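Glyoxalase/bleomycin resistance protein/dioxygenase (Vibrio splendidus, PDB 2RK9) is of unknown specific function but belongs to the glyoxalase/bleomycin resistance protein/dioxygenase superfamily, whose members often use metal-dependent chemistry or bind drugs. Local coordinates at residues 84-88 with 117-121; 37-41 with 50-54. The protein carries 1 engineered substitution. All coordinates share one frame; numbering follows the deposited sequence.

Contact 1 of 2, residues 84-88 with 117-121. Engineered in segment 117-121: M121 (natural residue Ile).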
loop_
_atom_site.group_PDB
_atom_site.type_symbol
_atom_site.label_atom_id
_atom_site.label_comp_id
_atom_site.label_asym_id
_atom_site.label_seq_id
_atom_site.Cartn_x
_atom_site.Cartn_y
_atom_site.Cartn_z
ATOM N N ILE B 84 -19.189 0.841 -3.998
ATOM C CA ILE B 84 -18.904 1.653 -2.821
ATOM C C ILE B 84 -20.098 2.010 -1.930
ATOM O O ILE B 84 -19.945 2.151 -0.719
ATOM C CB ILE B 84 -18.147 2.937 -3.237
ATOM C CG1 ILE B 84 -17.378 3.502 -2.041
ATOM C CG2 ILE B 84 -19.114 3.971 -3.774
ATOM C CD1 ILE B 84 -16.414 4.625 -2.420
ATOM N N GLU B 85 -21.284 2.141 -2.513
ATOM C CA GLU B 85 -22.469 2.482 -1.733
ATOM C C GLU B 85 -22.764 1.505 -0.592
ATOM O O GLU B 85 -22.885 1.918 0.564
ATOM C CB GLU B 85 -23.693 2.596 -2.648
ATOM C CG GLU B 85 -23.729 3.873 -3.471
ATOM C CD GLU B 85 -23.715 5.109 -2.602
ATOM O OE1 GLU B 85 -24.284 5.053 -1.488
ATOM O OE2 GLU B 85 -23.153 6.144 -3.028
ATOM N N PRO B 86 -22.892 0.199 -0.893
ATOM C CA PRO B 86 -23.173 -0.718 0.218
ATOM C C PRO B 86 -22.029 -0.791 1.232
ATOM O O PRO B 86 -22.253 -0.996 2.419
ATOM C CB PRO B 86 -23.440 -2.052 -0.483
ATOM C CG PRO B 86 -22.702 -1.936 -1.787
ATOM C CD PRO B 86 -22.942 -0.504 -2.187
ATOM N N LEU B 87 -20.803 -0.626 0.757
ATOM C CA LEU B 87 -19.657 -0.646 1.659
ATOM C C LEU B 87 -19.766 0.522 2.640
ATOM O O LEU B 87 -19.684 0.334 3.853
ATOM C CB LEU B 87 -18.353 -0.529 0.866
ATOM C CG LEU B 87 -17.053 -0.317 1.651
ATOM C CD1 LEU B 87 -16.858 -1.416 2.681
ATOM C CD2 LEU B 87 -15.886 -0.298 0.663
ATOM N N TYR B 88 -19.969 1.725 2.113
ATOM C CA TYR B 88 -20.068 2.905 2.955
ATOM C C TYR B 88 -21.208 2.830 3.959
ATOM O O TYR B 88 -21.049 3.238 5.104
ATOM C CB TYR B 88 -20.240 4.170 2.110
ATOM C CG TYR B 88 -20.228 5.445 2.924
ATOM C CD1 TYR B 88 -19.070 5.865 3.573
ATOM C CD2 TYR B 88 -21.374 6.239 3.040
ATOM C CE1 TYR B 88 -19.046 7.045 4.320
ATOM C CE2 TYR B 88 -21.358 7.424 3.786
ATOM C CZ TYR B 88 -20.187 7.818 4.421
ATOM O OH TYR B 88 -20.140 8.983 5.160
ATOM N N GLN B 117 -15.694 9.940 -9.682
ATOM C CA GLN B 117 -15.230 8.851 -8.839
ATOM C C GLN B 117 -15.741 9.075 -7.421
ATOM O O GLN B 117 -15.494 10.123 -6.817
ATOM C CB GLN B 117 -13.702 8.790 -8.843
ATOM C CG GLN B 117 -13.133 7.716 -7.934
ATOM C CD GLN B 117 -11.621 7.670 -7.964
ATOM O OE1 GLN B 117 -11.021 7.088 -8.868
ATOM N NE2 GLN B 117 -10.992 8.292 -6.972
ATOM N N LYS B 118 -16.486 8.108 -6.902
ATOM C CA LYS B 118 -17.000 8.217 -5.547
ATOM C C LYS B 118 -15.922 7.680 -4.619
ATOM O O LYS B 118 -15.232 6.724 -4.962
ATOM C CB LYS B 118 -18.270 7.387 -5.377
ATOM C CG LYS B 118 -19.493 7.939 -6.084
ATOM C CD LYS B 118 -20.701 7.058 -5.810
ATOM C CE LYS B 118 -21.945 7.629 -6.442
ATOM N NZ LYS B 118 -23.146 6.821 -6.099
ATOM N N GLN B 119 -15.767 8.304 -3.455
ATOM C CA GLN B 119 -14.777 7.851 -2.487
ATOM C C GLN B 119 -15.091 8.309 -1.084
ATOM O O GLN B 119 -15.810 9.285 -0.874
ATOM C CB GLN B 119 -13.374 8.368 -2.833
ATOM C CG GLN B 119 -13.203 9.885 -2.711
ATOM C CD GLN B 119 -11.823 10.371 -3.177
ATOM O OE1 GLN B 119 -11.451 10.214 -4.343
ATOM N NE2 GLN B 119 -11.064 10.959 -2.262
ATOM N N PHE B 120 -14.536 7.577 -0.128
ATOM C CA PHE B 120 -14.650 7.919 1.275
ATOM C C PHE B 120 -13.399 7.351 1.924
ATOM O O PHE B 120 -12.744 6.480 1.357
ATOM C CB PHE B 120 -15.942 7.369 1.907
ATOM C CG PHE B 120 -15.915 5.908 2.249
ATOM C CD1 PHE B 120 -15.489 5.483 3.505
ATOM C CD2 PHE B 120 -16.394 4.961 1.351
ATOM C CE1 PHE B 120 -15.544 4.133 3.863
ATOM C CE2 PHE B 120 -16.454 3.614 1.695
ATOM C CZ PHE B 120 -16.030 3.200 2.955
HETATM N N MSE B 121 -13.033 7.883 3.080
HETATM C CA MSE B 121 -11.846 7.389 3.756
HETATM C C MSE B 121 -12.176 6.858 5.128
HETATM O O MSE B 121 -13.043 7.386 5.820
HETATM C CB MSE B 121 -10.798 8.492 3.894
HETATM C CG MSE B 121 -10.126 8.883 2.590
HETATM SE SE MSE B 121 -8.876 10.318 2.836
HETATM C CE MSE B 121 -7.505 9.338 3.776
#
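The edge of the Y88 ring meets a face of F120. This is an edge-to-face (T-shaped) aromatic pair with centroids 4.8 Å apart and planes at 62°. Y88 CD1 does the touching. It sits above the F120 face and comes within 3.4 Å of F120 CG. The rim of the F120 ring is packed by two aliphatic side chains. I84 CG1 meets it near the ring plane, 3.8 Å from F120 CD2. L87 CG lies at the edge too, 3.9 Å from F120 CZ. The F120 ring is therefore held by residues of three helix positions, one over a face and two at the rim. I84 also reaches the strand backbone. Its CG1 is anti to the backbone N (chi1 -158°), which carries CD1 across to the strand, 3.6 Å from Q119 CA. I84 CG2 packs against K118 CB.

The polar part lies at the more exposed border. K118 is extended beyond CG and ends at E85 in a salt bridge, NZ to OE2, 3.1 Å. The E85 chain bends at chi2 and crosses K118 at about a right angle. NZ meets OE2 on the anti side, tilted out of the carboxylate plane.

Further out, the F132 ring meets F120, and L87 touches F132 as well. Q134 accepts a hydrogen bond from I84 N through its OE1 and pairs with K118 through the backbone. Y88 and E85 also rest on L103 of strand 99-108, which with strand 129-135 flanks strand 115-123 under the helix. The helix and strand segments run nearly parallel, 19° apart, with axes 9.6 Å from each other. This is a helix packed on a beta-sheet, as in the βαβββ modules of the vicinal oxygen chelate fold.

Contact 2 of 2, residues 37-41 with 50-54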
loop_
_atom_site.group_PDB
_atom_site.type_symbol
_atom_site.label_atom_id
_atom_site.label_comp_id
_atom_site.label_asym_id
_atom_site.label_seq_id
_atom_site.Cartn_x
_atom_site.Cartn_y
_atom_site.Cartn_z
ATOM N N ASP B 37 2.059 21.875 -9.479
ATOM C CA ASP B 37 1.651 22.831 -8.445
ATOM C C ASP B 37 1.076 22.175 -7.188
ATOM O O ASP B 37 0.791 22.852 -6.199
ATOM C CB ASP B 37 0.666 23.889 -9.002
ATOM C CG ASP B 37 -0.581 23.283 -9.638
ATOM O OD1 ASP B 37 -0.945 22.137 -9.292
ATOM O OD2 ASP B 37 -1.217 23.963 -10.482
ATOM N N GLU B 38 0.929 20.856 -7.222
ATOM C CA GLU B 38 0.405 20.118 -6.078
ATOM C C GLU B 38 1.480 19.191 -5.535
ATOM O O GLU B 38 1.258 18.494 -4.554
ATOM C CB GLU B 38 -0.808 19.279 -6.494
ATOM C CG GLU B 38 -2.149 20.014 -6.504
ATOM C CD GLU B 38 -3.273 19.206 -7.152
ATOM O OE1 GLU B 38 -3.353 17.986 -6.928
ATOM O OE2 GLU B 38 -4.107 19.792 -7.874
ATOM N N GLU B 39 2.648 19.200 -6.170
ATOM C CA GLU B 39 3.741 18.320 -5.760
ATOM C C GLU B 39 3.267 16.873 -5.813
ATOM O O GLU B 39 3.615 16.057 -4.958
ATOM C CB GLU B 39 4.213 18.668 -4.344
ATOM C CG GLU B 39 4.958 19.995 -4.241
ATOM C CD GLU B 39 5.389 20.306 -2.821
ATOM O OE1 GLU B 39 6.136 19.496 -2.234
ATOM O OE2 GLU B 39 4.973 21.363 -2.283
ATOM N N PHE B 40 2.468 16.568 -6.831
ATOM C CA PHE B 40 1.919 15.231 -7.017
ATOM C C PHE B 40 2.569 14.534 -8.209
ATOM O O PHE B 40 2.744 15.132 -9.271
ATOM C CB PHE B 40 0.415 15.326 -7.249
ATOM C CG PHE B 40 -0.244 14.012 -7.561
ATOM C CD1 PHE B 40 -0.617 13.146 -6.541
ATOM C CD2 PHE B 40 -0.498 13.644 -8.879
ATOM C CE1 PHE B 40 -1.240 11.939 -6.830
ATOM C CE2 PHE B 40 -1.121 12.436 -9.178
ATOM C CZ PHE B 40 -1.490 11.582 -8.152
ATOM N N VAL B 41 2.918 13.266 -8.021
ATOM C CA VAL B 41 3.543 12.479 -9.076
ATOM C C VAL B 41 2.933 11.077 -9.089
ATOM O O VAL B 41 2.748 10.462 -8.041
ATOM C CB VAL B 41 5.064 12.347 -8.845
ATOM C CG1 VAL B 41 5.729 11.743 -10.081
ATOM C CG2 VAL B 41 5.659 13.708 -8.514
ATOM N N VAL B 50 2.199 3.676 -7.989
ATOM C CA VAL B 50 2.401 4.319 -6.697
ATOM C C VAL B 50 2.295 5.831 -6.905
ATOM O O VAL B 50 2.675 6.352 -7.956
ATOM C CB VAL B 50 3.805 4.009 -6.091
ATOM C CG1 VAL B 50 4.893 4.511 -7.004
ATOM C CG2 VAL B 50 3.961 4.685 -4.719
HETATM N N MSE B 51 1.758 6.522 -5.904
HETATM C CA MSE B 51 1.630 7.970 -5.956
HETATM C C MSE B 51 2.505 8.635 -4.896
HETATM O O MSE B 51 2.555 8.192 -3.749
HETATM C CB MSE B 51 0.184 8.398 -5.723
HETATM C CG MSE B 51 -0.757 8.049 -6.838
HETATM SE SE MSE B 51 -2.553 8.546 -6.355
HETATM C CE MSE B 51 -3.122 6.844 -5.621
ATOM N N LEU B 52 3.196 9.697 -5.296
ATOM C CA LEU B 52 4.035 10.450 -4.372
ATOM C C LEU B 52 3.416 11.837 -4.218
ATOM O O LEU B 52 2.998 12.454 -5.195
ATOM C CB LEU B 52 5.465 10.586 -4.905
ATOM C CG LEU B 52 6.227 9.288 -5.171
ATOM C CD1 LEU B 52 7.642 9.628 -5.645
ATOM C CD2 LEU B 52 6.268 8.419 -3.911
ATOM N N GLU B 53 3.348 12.315 -2.984
ATOM C CA GLU B 53 2.783 13.630 -2.726
ATOM C C GLU B 53 3.647 14.392 -1.731
ATOM O O GLU B 53 3.860 13.935 -0.611
ATOM C CB GLU B 53 1.362 13.494 -2.184
ATOM C CG GLU B 53 0.703 14.825 -1.967
ATOM C CD GLU B 53 -0.592 14.963 -2.743
ATOM O OE1 GLU B 53 -1.616 14.437 -2.266
ATOM O OE2 GLU B 53 -0.580 15.583 -3.829
ATOM N N GLY B 54 4.144 15.554 -2.153
ATOM C CA GLY B 54 4.983 16.361 -1.282
ATOM C C GLY B 54 4.170 17.229 -0.336
ATOM O O GLY B 54 4.741 18.012 0.430
HETATM O O HOH W 1 -2.878 15.910 -5.233
#
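V41 and L52 form an antiparallel hydrogen-bonded pair. V41 N bonds to L52 O and L52 N to V41 O, each at 2.9 Å and both in the carbonyl plane. F40 and E53 are the adjoining non-hydrogen-bonded pair. G54 N adds a third bond to E39 O, at an N-H...O angle of 166°.

The tight part is apolar and buried. The selenium of M51 lies at the edge of the F40 ring, SE to CE1 3.7 Å, a Met-aromatic contact. With CG anti to the backbone N (chi1 175°), the F40 ring reaches over to M51 and meets its SE edge-on; the two side chains cross at a slant. V41 and L52 share the other face of the sheet.

The solvent side is looser. The carboxylates of E38 and E53 stay apart, and one water bridges them. It donates to E38 OE1 and to E53 OE2, both at 2.7 Å. R35 forms a salt bridge with E38 and a cation-pi contact with F40. E39, with a positive phi of 57°, and F40 together sit opposite R35 of the neighbouring strand, a G1 beta bulge.

Strand 7-12 borders strand 48-53 and touches F40 and M51, while I16 of helix 16-26 covers V41 and L52.

Overall arrangement
Contact 2 lies wholly before contact 1 in the chain. The two flank the middle of the molecule and draw on one mixed sheet. Their centres are 23 Å apart, with about 8 Å between their nearest atoms. Contact 2 joins strands 40-45 and 48-53 of a hairpin, near the sheet edge formed by strand 30-35. Contact 1 sets helix 84-94 on strand 115-123, next to the edge strand 99-108. Strands 7-12 and 75-80 are neighbours at the middle of the sheet and lie between the two contacts. The overall layout is consistent with the paired βαβββ architecture usual in this superfamily.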